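PDB 6H20: probable glutamine-binding lipoprotein GlnH (GLNBP) from Mycobacterium tuberculosis, which binds aspartate and related amino acids outside the cell as a solute-binding lipoprotein and probably signals to protein kinase G to control glutamate metabolism. Local coordinates for residues A[207-212]-A[231-236]. Sequence-based numbering, arbitrary orientation.
With ASN (asparagine), chain B.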
ATOM      1  N   SER A 207      12.574  -1.732  -6.438  1.00 14.77           N
ATOM      2  CA  SER A 207      11.452  -1.521  -7.345  1.00 13.78           C
ATOM      3  C   SER A 207      10.141  -1.761  -6.617  1.00 14.34           C
ATOM      4  O   SER A 207       9.880  -2.877  -6.151  1.00 15.47           O
ATOM      5  CB  SER A 207      11.536  -2.405  -8.593  1.00 13.98           C
ATOM      6  OG  SER A 207      10.450  -2.117  -9.472  1.00 15.19           O
ATOM      7  N   THR A 208       9.315  -0.722  -6.534  1.00 13.73           N
ATOM      8  CA  THR A 208       7.968  -0.830  -5.963  1.00 13.31           C
ATOM      9  C   THR A 208       7.193   0.420  -6.363  1.00 13.35           C
ATOM     10  O   THR A 208       7.658   1.217  -7.193  1.00 13.56           O
ATOM     11  CB  THR A 208       7.991  -1.072  -4.444  1.00 11.87           C
ATOM     12  OG1 THR A 208       6.663  -1.344  -3.985  1.00 13.78           O
ATOM     13  CG2 THR A 208       8.500   0.127  -3.651  1.00 14.11           C
ATOM     14  N   ASP A 209       6.016   0.590  -5.760  1.00 14.52           N
ATOM     15  CA  ASP A 209       5.146   1.726  -6.029  1.00 13.08           C
ATOM     16  C   ASP A 209       5.920   3.037  -5.937  1.00 11.85           C
ATOM     17  O   ASP A 209       6.668   3.259  -4.983  1.00 13.46           O
ATOM     18  CB  ASP A 209       4.061   1.785  -4.947  1.00 15.13           C
ATOM     19  CG  ASP A 209       3.304   0.477  -4.746  1.00 15.23           C
ATOM     20  OD1 ASP A 209       3.517  -0.529  -5.462  1.00 13.97           O
ATOM     21  OD2 ASP A 209       2.474   0.485  -3.820  1.00 15.56           O
ATOM     22  N   ASP A 210       5.683   3.936  -6.904  1.00 12.97           N
ATOM     23  CA  ASP A 210       6.389   5.219  -6.892  1.00 14.31           C
ATOM     24  C   ASP A 210       6.100   6.033  -5.632  1.00 14.76           C
ATOM     25  O   ASP A 210       6.975   6.772  -5.156  1.00 15.21           O
ATOM     26  CB  ASP A 210       6.141   6.017  -8.183  1.00 14.39           C
ATOM     27  CG  ASP A 210       4.660   6.288  -8.497  1.00 17.59           C
ATOM     28  OD1 ASP A 210       3.725   5.817  -7.815  1.00 15.53           O
ATOM     29  OD2 ASP A 210       4.441   7.018  -9.495  1.00 20.94           O
ATOM     30  N   THR A 211       4.901   5.884  -5.066  1.00 14.82           N
ATOM     31  CA  THR A 211       4.553   6.490  -3.782  1.00 13.50           C
ATOM     32  C   THR A 211       5.506   6.045  -2.672  1.00 14.74           C
ATOM     33  O   THR A 211       6.049   6.876  -1.930  1.00 16.10           O
ATOM     34  CB  THR A 211       3.138   6.041  -3.418  1.00 13.98           C
ATOM     35  OG1 THR A 211       3.021   4.647  -3.723  1.00 13.14           O
ATOM     36  CG2 THR A 211       2.089   6.823  -4.229  1.00 15.58           C
ATOM     37  N   ILE A 212       5.680   4.728  -2.511  1.00 14.18           N
ATOM     38  CA  ILE A 212       6.596   4.190  -1.498  1.00 12.90           C
ATOM     39  C   ILE A 212       8.021   4.650  -1.781  1.00 13.78           C
ATOM     40  O   ILE A 212       8.762   5.063  -0.868  1.00 14.38           O
ATOM     41  CB  ILE A 212       6.490   2.650  -1.444  1.00 13.59           C
ATOM     42  CG1 ILE A 212       5.077   2.226  -1.053  1.00 15.40           C
ATOM     43  CG2 ILE A 212       7.552   2.064  -0.478  1.00 15.06           C
ATOM     44  CD1 ILE A 212       4.879   0.713  -1.103  1.00 15.21           C
ATOM     45  N   ALA A 231       3.648  -1.131 -13.613  1.00 16.19           N
ATOM     46  CA  ALA A 231       2.464  -1.863 -13.173  1.00 15.36           C
ATOM     47  C   ALA A 231       1.602  -0.985 -12.288  1.00 14.67           C
ATOM     48  O   ALA A 231       2.081  -0.459 -11.280  1.00 15.69           O
ATOM     49  CB  ALA A 231       2.857  -3.099 -12.358  1.00 17.47           C
ATOM     50  N   ASP A 232       0.328  -0.847 -12.644  1.00 16.19           N
ATOM     51  CA  ASP A 232      -0.594  -0.050 -11.847  1.00 14.48           C
ATOM     52  C   ASP A 232      -0.781  -0.652 -10.457  1.00 15.19           C
ATOM     53  O   ASP A 232      -0.794  -1.876 -10.278  1.00 18.09           O
ATOM     54  CB  ASP A 232      -1.953  -0.031 -12.549  1.00 16.88           C
ATOM     55  CG  ASP A 232      -2.962   0.817 -11.827  1.00 21.26           C
ATOM     56  OD1 ASP A 232      -2.634   1.993 -11.572  1.00 21.79           O
ATOM     57  OD2 ASP A 232      -4.073   0.314 -11.523  1.00 23.53           O
ATOM     58  N   GLN A 233      -0.950   0.227  -9.466  1.00 15.28           N
ATOM     59  CA  GLN A 233      -1.095  -0.170  -8.062  1.00 16.67           C
ATOM     60  C   GLN A 233      -2.237   0.626  -7.455  1.00 15.86           C
ATOM     61  O   GLN A 233      -2.034   1.676  -6.828  1.00 16.03           O
ATOM     62  CB  GLN A 233       0.208   0.081  -7.292  1.00 14.29           C
ATOM     63  CG  GLN A 233       1.444  -0.503  -7.976  1.00 14.73           C
ATOM     64  CD  GLN A 233       1.484  -2.028  -7.990  1.00 14.23           C
ATOM     65  OE1 GLN A 233       0.928  -2.694  -7.114  1.00 17.01           O
ATOM     66  NE2 GLN A 233       2.163  -2.584  -8.982  1.00 16.36           N
ATOM     67  N   PRO A 234      -3.471   0.164  -7.630  1.00 14.76           N
ATOM     68  CA  PRO A 234      -4.618   0.891  -7.066  1.00 15.43           C
ATOM     69  C   PRO A 234      -4.873   0.467  -5.628  1.00 14.42           C
ATOM     70  O   PRO A 234      -5.257  -0.687  -5.384  1.00 16.31           O
ATOM     71  CB  PRO A 234      -5.772   0.485  -7.996  1.00 15.25           C
ATOM     72  CG  PRO A 234      -5.390  -0.935  -8.469  1.00 15.18           C
ATOM     73  CD  PRO A 234      -3.865  -1.065  -8.347  1.00 14.03           C
ATOM     74  N   TYR A 235      -4.662   1.372  -4.674  1.00 14.13           N
ATOM     75  CA  TYR A 235      -4.770   1.015  -3.262  1.00 13.86           C
ATOM     76  C   TYR A 235      -6.223   0.921  -2.823  1.00 13.04           C
ATOM     77  O   TYR A 235      -7.042   1.793  -3.125  1.00 15.02           O
ATOM     78  CB  TYR A 235      -4.110   2.079  -2.388  1.00 14.43           C
ATOM     79  CG  TYR A 235      -2.613   2.210  -2.510  1.00 15.15           C
ATOM     80  CD1 TYR A 235      -1.855   1.357  -3.311  1.00 14.29           C
ATOM     81  CD2 TYR A 235      -1.962   3.204  -1.819  1.00 16.73           C
ATOM     82  CE1 TYR A 235      -0.453   1.503  -3.403  1.00 15.66           C
ATOM     83  CE2 TYR A 235      -0.585   3.354  -1.897  1.00 16.21           C
ATOM     84  CZ  TYR A 235       0.160   2.512  -2.685  1.00 15.97           C
ATOM     85  OH  TYR A 235       1.535   2.690  -2.739  1.00 14.55           O
ATOM     86  N   GLY A 236      -6.530  -0.121  -2.059  1.00 14.96           N
ATOM     87  CA  GLY A 236      -7.830  -0.244  -1.438  1.00 14.79           C
ATOM     88  C   GLY A 236      -7.657  -0.523   0.042  1.00 16.81           C
ATOM     89  O   GLY A 236      -6.608  -0.995   0.490  1.00 15.59           O
TER
HETATM   90  N   ASN B 401       1.266  -1.904  -3.193  1.00 15.01           N
HETATM   91  CA  ASN B 401       2.119  -3.087  -3.303  1.00 14.26           C
HETATM   92  C   ASN B 401       1.360  -4.303  -2.805  1.00 15.65           C
HETATM   93  O   ASN B 401       1.960  -5.373  -2.589  1.00 14.72           O
HETATM   94  CB  ASN B 401       3.417  -2.897  -2.516  1.00 15.45           C
HETATM   95  CG  ASN B 401       3.195  -2.846  -1.025  1.00 16.10           C
HETATM   96  OD1 ASN B 401       2.087  -2.639  -0.540  1.00 17.19           O
HETATM   97  ND2 ASN B 401       4.255  -3.074  -0.284  1.00 15.55           N
HETATM   98  OXT ASN B 401       0.129  -4.202  -2.617  1.00 15.29           O
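Part of the amino-acid pocket of this family 3 solute-binding protein lies where Asp-209 meets Tyr-235, with Gln-233 behind the carboxylate. Asp-209 OD2 takes the Tyr-235 hydroxyl as a donor, 2.6 Å from OH, on its anti lone pair, and lies at the ring edge in the ring plane, with the carboxylate turned 40° from it. The same oxygen accepts a bond from the amino N of the bound asparagine at 2.7 Å. Thr-211 OG1 donates a hydrogen bond to Tyr-235 OH, also at 2.6 Å; with chi1 at 42°, OG1 sits between its own backbone N and carbonyl carbon and points at the hydroxyl. This chain of hydrogen bonds holds the phenol hydroxyl from two partners and should help position OD2 for the ligand; the two donors on OD2 would favour a charged aspartate. Asp-209 OD1 packs against Gln-233 CG at 3.3 Å. The bent Gln-233 chain carries its amide round, 21° from the carboxylate plane, so that OE1 meets Ser-123 and Thr-171, while NE2 reaches back to Ala-231 O at 3.1 Å. Ile-212 CD1 lies 3.9 Å from ND2 of the ligand. Asp-209 immediately precedes helix 210-219, and residues 231-236 carry the first part of strand 232-240, antiparallel to strand 139-148; strand 139-148 also binds the backbone of Thr-208 and Asp-210, while Trp-191 of helix 191-199 touches Thr-208 and Ile-212.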